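Local coordinates for protein putative Glycerophosphoryl diester phosphodiesterase (PDB 3L12) that belongs to the glycerophosphoryl diester phosphodiesterase family, a group of TIM-barrel proteins, and carries a bound magnesium ion at its barrel, at residues 52-57 with 149-154; 21-26 with 294-299. One frame throughout, in Å; residues are numbered along the deposited sequence.

Contact 1. Residues 52-57 with 149-154; sequences DVVMTA and ELKSDP. With MG (magnesium ion), chain C.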
ATOM      1  N   ASP A  52      17.209   1.936   7.589  1.00  6.87           N
ATOM      2  CA  ASP A  52      18.336   1.551   8.444  1.00  5.93           C
ATOM      3  C   ASP A  52      19.442   1.008   7.593  1.00  6.72           C
ATOM      4  O   ASP A  52      19.140   0.313   6.577  1.00  7.20           O
ATOM      5  CB  ASP A  52      17.892   0.501   9.435  1.00  7.70           C
ATOM      6  CG  ASP A  52      16.586   0.877  10.108  1.00  7.66           C
ATOM      7  OD1 ASP A  52      16.631   1.761  11.029  1.00  8.93           O
ATOM      8  OD2 ASP A  52      15.537   0.291   9.715  1.00  7.85           O
ATOM      9  N   VAL A  53      20.683   1.260   8.014  1.00  8.15           N
ATOM     10  CA  VAL A  53      21.832   0.758   7.282  1.00  8.56           C
ATOM     11  C   VAL A  53      22.774   0.037   8.235  1.00  8.62           C
ATOM     12  O   VAL A  53      23.061   0.521   9.314  1.00  7.90           O
ATOM     13  CB  VAL A  53      22.572   1.877   6.539  1.00  7.96           C
ATOM     14  CG1 VAL A  53      23.831   1.349   5.777  1.00  8.54           C
ATOM     15  CG2 VAL A  53      21.594   2.594   5.575  1.00  8.01           C
ATOM     16  N   VAL A  54      23.185  -1.157   7.802  0.70  8.89           N
ATOM     17  CA  VAL A  54      24.081  -2.043   8.531  0.70  9.18           C
ATOM     18  C   VAL A  54      25.178  -2.543   7.558  0.70  8.56           C
ATOM     19  O   VAL A  54      24.938  -2.688   6.330  0.70  9.03           O
ATOM     20  CB  VAL A  54      23.206  -3.226   9.086  0.70 10.65           C
ATOM     21  CG1 VAL A  54      24.065  -4.293   9.686  0.70 11.35           C
ATOM     22  CG2 VAL A  54      22.096  -2.701  10.062  0.70 11.76           C
HETATM   23  N   MSE A  55      26.398  -2.798   8.063  1.00  7.94           N
HETATM   24  CA  MSE A  55      27.485  -3.302   7.247  1.00  7.49           C
HETATM   25  C   MSE A  55      27.573  -4.845   7.163  1.00  8.04           C
HETATM   26  O   MSE A  55      27.470  -5.503   8.188  1.00  9.03           O
HETATM   27  CB  MSE A  55      28.819  -2.829   7.804  1.00  9.20           C
HETATM   28  CG  MSE A  55      29.026  -1.317   7.898  1.00  9.05           C
HETATM   29 SE   MSE A  55      28.899  -0.485   6.145  0.75 11.08          SE
HETATM   30  CE  MSE A  55      30.137  -1.146   5.300  1.00 11.09           C
ATOM     31  N   THR A  56      27.801  -5.358   5.964  1.00  8.23           N
ATOM     32  CA  THR A  56      28.082  -6.784   5.786  1.00  8.20           C
ATOM     33  C   THR A  56      29.568  -7.061   6.082  1.00  9.75           C
ATOM     34  O   THR A  56      30.396  -6.154   6.260  1.00  8.28           O
ATOM     35  CB  THR A  56      27.793  -7.219   4.350  1.00  9.38           C
ATOM     36  OG1 THR A  56      28.709  -6.566   3.477  1.00  8.33           O
ATOM     37  CG2 THR A  56      26.315  -6.886   3.936  1.00  9.31           C
ATOM     38  N   ALA A  57      29.929  -8.348   6.070  1.00  9.83           N
ATOM     39  CA  ALA A  57      31.324  -8.752   6.287  1.00 10.63           C
ATOM     40  C   ALA A  57      32.241  -8.192   5.227  1.00  9.93           C
ATOM     41  O   ALA A  57      33.408  -7.870   5.507  1.00 10.22           O
ATOM     42  CB  ALA A  57      31.438 -10.291   6.275  1.00 10.35           C
ATOM     43  N   GLU A 149      19.211   5.922   9.139  1.00  6.17           N
ATOM     44  CA  GLU A 149      19.569   5.429  10.486  1.00  6.42           C
ATOM     45  C   GLU A 149      20.807   4.528  10.368  1.00  7.35           C
ATOM     46  O   GLU A 149      20.731   3.417   9.810  1.00  7.96           O
ATOM     47  CB  GLU A 149      18.433   4.690  11.186  1.00  6.50           C
ATOM     48  CG  GLU A 149      18.780   4.455  12.654  1.00  7.41           C
ATOM     49  CD  GLU A 149      17.802   3.645  13.472  1.00  8.93           C
ATOM     50  OE1 GLU A 149      16.618   3.562  13.143  1.00  7.72           O
ATOM     51  OE2 GLU A 149      18.263   3.127  14.550  1.00 10.10           O
ATOM     52  N   LEU A 150      21.929   4.997  10.900  1.00  8.12           N
ATOM     53  CA  LEU A 150      23.121   4.167  10.995  1.00  9.50           C
ATOM     54  C   LEU A 150      22.953   3.249  12.210  1.00 10.66           C
ATOM     55  O   LEU A 150      22.805   3.756  13.328  1.00  9.67           O
ATOM     56  CB  LEU A 150      24.349   5.026  11.166  1.00 10.45           C
ATOM     57  CG  LEU A 150      24.764   5.845   9.922  1.00 10.68           C
ATOM     58  CD1 LEU A 150      24.111   7.198  10.014  1.00 11.89           C
ATOM     59  CD2 LEU A 150      26.263   5.986   9.790  1.00 13.80           C
ATOM     60  N   LYS A 151      22.953   1.933  11.963  1.00 12.83           N
ATOM     61  CA  LYS A 151      22.739   0.878  12.988  1.00 16.38           C
ATOM     62  C   LYS A 151      24.080   0.195  13.168  1.00 18.48           C
ATOM     63  O   LYS A 151      24.527  -0.633  12.354  1.00 17.93           O
ATOM     64  CB  LYS A 151      21.629  -0.100  12.572  1.00 19.88           C
ATOM     65  CG  LYS A 151      21.187  -1.112  13.648  1.00 24.84           C
ATOM     66  CD  LYS A 151      20.336  -0.378  14.687  1.00 26.39           C
ATOM     67  CE  LYS A 151      19.462  -1.285  15.542  1.00 28.45           C
ATOM     68  NZ  LYS A 151      20.213  -1.679  16.765  1.00 28.61           N
ATOM     69  N   SER A 152      24.773   0.608  14.214  1.00 19.44           N
ATOM     70  CA  SER A 152      26.059   0.004  14.547  1.00 20.29           C
ATOM     71  C   SER A 152      25.838  -1.362  15.244  1.00 20.89           C
ATOM     72  O   SER A 152      24.785  -1.609  15.860  1.00 23.09           O
ATOM     73  CB  SER A 152      26.822   0.942  15.456  1.00 21.29           C
ATOM     74  OG  SER A 152      25.949   1.348  16.479  1.00 21.83           O
ATOM     75  N   ASP A 153      26.839  -2.214  15.144  1.00 20.33           N
ATOM     76  CA  ASP A 153      26.826  -3.552  15.738  1.00 20.67           C
ATOM     77  C   ASP A 153      27.684  -3.405  16.965  1.00 21.04           C
ATOM     78  O   ASP A 153      28.848  -2.986  16.848  1.00 20.50           O
ATOM     79  CB  ASP A 153      27.444  -4.559  14.785  1.00 21.49           C
ATOM     80  CG  ASP A 153      27.450  -5.998  15.341  1.00 21.54           C
ATOM     81  OD1 ASP A 153      27.393  -6.182  16.594  1.00 18.90           O
ATOM     82  OD2 ASP A 153      27.516  -6.941  14.487  1.00 19.65           O
ATOM     83  N   PRO A 154      27.135  -3.742  18.147  1.00 21.46           N
ATOM     84  CA  PRO A 154      27.937  -3.577  19.374  1.00 21.55           C
ATOM     85  C   PRO A 154      29.266  -4.366  19.396  1.00 21.27           C
ATOM     86  O   PRO A 154      30.130  -4.073  20.231  1.00 19.58           O
ATOM     87  CB  PRO A 154      27.008  -4.077  20.491  1.00 22.50           C
ATOM     88  CG  PRO A 154      25.828  -4.704  19.799  1.00 22.42           C
ATOM     89  CD  PRO A 154      25.757  -4.185  18.434  1.00 21.89           C
TER
HETATM   90 MG    MG C 313      15.162   2.708  12.141  1.00 11.99          MG
HETATM   91  O   HOH W   1      13.753   1.736  10.964  1.00  6.36           O
HETATM   92  O   HOH W   2      26.570  -2.244  11.082  1.00 17.99           O
HETATM   93  O   HOH W   3      15.126   1.055  13.490  1.00  8.36           O
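Asp52 and Glu149 lie next to each other on neighbouring parallel strands and close on one magnesium ion, Asp52 OD1 at 2.1 Å and Glu149 OE1 at 2.0 Å from the metal. Their carboxylate planes are turned 74° apart, and the shared ion accounts for the short 2.8 Å separation of Asp52 OD1 and Glu149 OE1, two oxygens that would otherwise probably repel. Glu149 gets there with a stretched chain, CG anti to the backbone N (chi1 -169°), whereas Asp52 CG stands beside its own backbone N (chi1 -47°), which brings OD1 to the metal. Glu50 and two waters bind the same ion. One of these waters also donates to Asp52 OD2, which takes a further hydrogen bond from Asn33, so the aspartate is held through both oxygens and its rotation is fixed.

The tight part of the contact continues along the strands, one residue past the metal ligands. Val53 is gripped through both backbone atoms: its N donates to Glu149 O (2.8 Å), and its O accepts from Lys151 N (3.0 Å). Beside this ladder, Val54 CG2 rests against Lys151 CB at 3.6 Å, while the partly exposed lysine bends at chi2 and chi4 and carries its amine away from the other strand. Past this point the chains part. A water enters between them, accepting from Met55 N and donating to Lys151 O (2.9 Å), and replaces the direct pairing.

These are adjacent strands of the TIM barrel, with the metal ligands toward their C-terminal ends. Val53 and Leu150 occupy the opposite face of the sheet from Asp52 and Glu149; there Val53, like selenomethionine Met55, packs on helix 160-176. Strand 61-63 flanks 52-57 and strand 183-187 flanks 149-154.

Contact 2. Residues 21-26 with 294-299; sequences IGHRGA and VTDYPG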
ATOM      1  N   ILE A  21       6.916  10.853   7.876  1.00  7.99           N
ATOM      2  CA  ILE A  21       8.096  10.072   7.535  1.00  6.85           C
ATOM      3  C   ILE A  21       7.702   8.596   7.537  1.00  5.00           C
ATOM      4  O   ILE A  21       7.236   8.074   8.528  1.00  8.85           O
ATOM      5  CB  ILE A  21       9.285  10.356   8.423  1.00  7.71           C
ATOM      6  CG1 ILE A  21       9.652  11.861   8.463  1.00 10.05           C
ATOM      7  CG2 ILE A  21      10.550   9.523   7.951  1.00  8.51           C
ATOM      8  CD1 ILE A  21       8.997  12.638   9.597  1.00 10.18           C
ATOM      9  N   GLY A  22       7.935   7.943   6.391  1.00  7.40           N
ATOM     10  CA  GLY A  22       7.594   6.539   6.193  1.00  7.21           C
ATOM     11  C   GLY A  22       8.573   5.620   6.866  1.00  6.53           C
ATOM     12  O   GLY A  22       9.746   5.566   6.457  1.00  7.78           O
ATOM     13  N   HIS A  23       8.151   4.948   7.945  1.00  7.52           N
ATOM     14  CA  HIS A  23       9.064   4.087   8.725  1.00  6.53           C
ATOM     15  C   HIS A  23       9.431   2.812   7.935  1.00  7.35           C
ATOM     16  O   HIS A  23       8.558   1.967   7.629  1.00  6.34           O
ATOM     17  CB  HIS A  23       8.426   3.727  10.054  1.00  7.58           C
ATOM     18  CG  HIS A  23       9.379   3.099  11.008  1.00  7.60           C
ATOM     19  ND1 HIS A  23       9.106   1.893  11.629  1.00  8.01           N
ATOM     20  CD2 HIS A  23      10.601   3.483  11.432  1.00  8.39           C
ATOM     21  CE1 HIS A  23      10.122   1.600  12.447  1.00  8.97           C
ATOM     22  NE2 HIS A  23      11.043   2.539  12.320  1.00  7.78           N
ATOM     23  N   ARG A  24      10.725   2.686   7.581  1.00  7.57           N
ATOM     24  CA  ARG A  24      11.251   1.596   6.733  1.00  6.76           C
ATOM     25  C   ARG A  24      10.483   1.538   5.420  1.00  8.86           C
ATOM     26  O   ARG A  24      10.364   0.532   4.832  1.00  8.14           O
ATOM     27  CB  ARG A  24      11.209   0.240   7.467  1.00  7.57           C
ATOM     28  CG  ARG A  24      11.796   0.356   8.852  1.00  6.69           C
ATOM     29  CD  ARG A  24      11.808  -0.947   9.603  1.00  8.04           C
ATOM     30  NE  ARG A  24      12.294  -0.660  10.935  1.00  7.20           N
ATOM     31  CZ  ARG A  24      12.319  -1.529  11.960  1.00  8.18           C
ATOM     32  NH1 ARG A  24      11.905  -2.799  11.826  1.00  6.88           N
ATOM     33  NH2 ARG A  24      12.723  -1.096  13.156  1.00  9.56           N
ATOM     34  N   GLY A  25      10.004   2.692   4.965  1.00  8.61           N
ATOM     35  CA  GLY A  25       9.092   2.742   3.845  1.00  9.04           C
ATOM     36  C   GLY A  25       7.692   2.845   4.422  1.00  8.15           C
ATOM     37  O   GLY A  25       7.249   3.916   4.880  1.00  7.01           O
ATOM     38  N   ALA A  26       6.945   1.738   4.430  1.00  5.83           N
ATOM     39  CA  ALA A  26       5.583   1.688   4.982  1.00  7.81           C
ATOM     40  C   ALA A  26       5.385   0.268   5.507  1.00  7.71           C
ATOM     41  O   ALA A  26       4.694  -0.522   4.904  1.00  7.54           O
ATOM     42  CB  ALA A  26       4.558   1.990   3.966  1.00  8.39           C
ATOM     43  N   VAL A 294       7.140   9.851  12.349  1.00  7.49           N
ATOM     44  CA  VAL A 294       7.591   8.656  11.705  1.00  6.95           C
ATOM     45  C   VAL A 294       6.547   7.607  12.042  1.00  6.66           C
ATOM     46  O   VAL A 294       6.258   7.327  13.214  1.00  9.15           O
ATOM     47  CB  VAL A 294       8.987   8.212  12.231  1.00  7.69           C
ATOM     48  CG1 VAL A 294       9.461   6.945  11.548  1.00  9.89           C
ATOM     49  CG2 VAL A 294      10.000   9.356  12.040  1.00  5.57           C
ATOM     50  N   THR A 295       6.027   6.982  10.986  1.00  7.20           N
ATOM     51  CA  THR A 295       4.908   6.042  11.091  1.00  6.89           C
ATOM     52  C   THR A 295       5.038   4.807  10.157  1.00  6.25           C
ATOM     53  O   THR A 295       5.496   4.884   9.036  1.00  7.25           O
ATOM     54  CB  THR A 295       3.556   6.763  10.825  1.00  7.09           C
ATOM     55  OG1 THR A 295       2.442   5.862  11.090  1.00  7.72           O
ATOM     56  CG2 THR A 295       3.510   7.337   9.360  1.00  6.27           C
ATOM     57  N   ASP A 296       4.546   3.663  10.647  1.00  7.13           N
ATOM     58  CA  ASP A 296       4.375   2.475   9.837  1.00  8.00           C
ATOM     59  C   ASP A 296       3.149   2.529   8.898  1.00  7.65           C
ATOM     60  O   ASP A 296       3.022   1.711   7.957  1.00  8.30           O
ATOM     61  CB  ASP A 296       4.224   1.233  10.745  1.00  8.24           C
ATOM     62  CG  ASP A 296       5.490   0.938  11.548  1.00  8.13           C
ATOM     63  OD1 ASP A 296       6.555   0.974  10.956  1.00  9.13           O
ATOM     64  OD2 ASP A 296       5.398   0.637  12.752  1.00  8.53           O
ATOM     65  N   TYR A 297       2.263   3.528   9.141  1.00  6.95           N
ATOM     66  CA  TYR A 297       0.982   3.670   8.432  1.00  8.68           C
ATOM     67  C   TYR A 297       0.837   5.091   7.899  1.00  9.84           C
ATOM     68  O   TYR A 297       0.123   5.901   8.479  1.00  9.41           O
ATOM     69  CB  TYR A 297      -0.178   3.355   9.377  1.00  8.74           C
ATOM     70  CG  TYR A 297      -0.180   1.921   9.849  1.00  8.74           C
ATOM     71  CD1 TYR A 297      -0.802   0.922   9.093  1.00 10.41           C
ATOM     72  CD2 TYR A 297       0.456   1.572  11.032  1.00 10.29           C
ATOM     73  CE1 TYR A 297      -0.790  -0.423   9.505  1.00 12.26           C
ATOM     74  CE2 TYR A 297       0.506   0.236  11.433  1.00 10.85           C
ATOM     75  CZ  TYR A 297      -0.109  -0.730  10.698  1.00 12.15           C
ATOM     76  OH  TYR A 297      -0.126  -2.077  11.103  1.00 15.04           O
ATOM     77  N   PRO A 298       1.540   5.379   6.809  1.00  8.71           N
ATOM     78  CA  PRO A 298       1.477   6.782   6.300  1.00  7.72           C
ATOM     79  C   PRO A 298       0.076   7.219   5.887  1.00  7.45           C
ATOM     80  O   PRO A 298      -0.286   8.367   6.164  1.00  6.43           O
ATOM     81  CB  PRO A 298       2.428   6.771   5.088  1.00  9.43           C
ATOM     82  CG  PRO A 298       3.109   5.487   5.089  1.00 12.69           C
ATOM     83  CD  PRO A 298       2.529   4.559   6.093  1.00  9.69           C
ATOM     84  N   GLY A 299      -0.731   6.359   5.256  1.00  7.10           N
ATOM     85  CA  GLY A 299      -2.068   6.792   4.867  1.00  6.89           C
ATOM     86  C   GLY A 299      -2.903   7.158   6.075  1.00  6.87           C
ATOM     87  O   GLY A 299      -3.643   8.129   6.033  1.00  6.34           O
TER
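His23 and Asp296 run alongside each other just beyond a short parallel strand pairing, ring and carboxylate planes inclined by 51°. CG of His23 is anti to the backbone N (chi1 -168°), which swings the imidazole alongside the aspartate. Its CB sits 3.3 Å from Thr295 O and is also close to Asp296 OD1; CG has that oxygen on one side and Val294 CG1 on another. ND1 then donates to Asp296 OD1 at 2.8 Å, the oxygen lying practically in the ring plane. Seen from the carboxylate, the donor comes to the syn side, 28° out of its plane. CD2 touches Val294 CG1 at 3.6 Å, Arg24 CG lies over the centre of one ring face, 4.0 Å above the plane, and NE2 at the tip hydrogen-bonds an unidentified ligand.

Val294 and Thr295 belong to strand 292-295, which pairs with the N-terminal strand 19-23 and so closes the TIM barrel, last strand against first. Thr295 N donates to Ile21 O (2.9 Å), and His23 N returns a bond to Thr295 O (2.9 Å). Next to this ladder, Val294 CG2 packs on Ile21 CB at 3.8 Å.

The other oxygen of Asp296, OD2, is held by a salt bridge to Arg27 and a hydrogen bond from Asn277. Thr295 OG1, held by Val276 O, receives Tyr297 N in an ST turn that leads the chain into helix 298-307, with Tyr297 at the N-cap position. On the other segment, a type II turn from Gly22 to Gly25 brings Ala26 round, and its CB meets the ring of Pro298, in the first turn of that helix, at 3.9 Å from CD.

From the N terminus, the chain lays down strand 19-23 and, after helix 35-43, strand 48-55, which supplies the first half of contact 1. That contact closes a loop of 91 residues when strand 145-150 arrives beside it. The remaining strands follow round the barrel until 292-295 returns to strand 19-23, where contact 2 closes a far longer loop, with contact 1 nested inside it. Their centres, about 20 Å apart, lie on opposite sides of the chain's centre. Strand 48-55 pairs with both 19-23 and 145-150, so the two contacts belong to one continuous sheet; Arg24 NE and Asp52 OD2 also form a long, weak ion pair between the contacts.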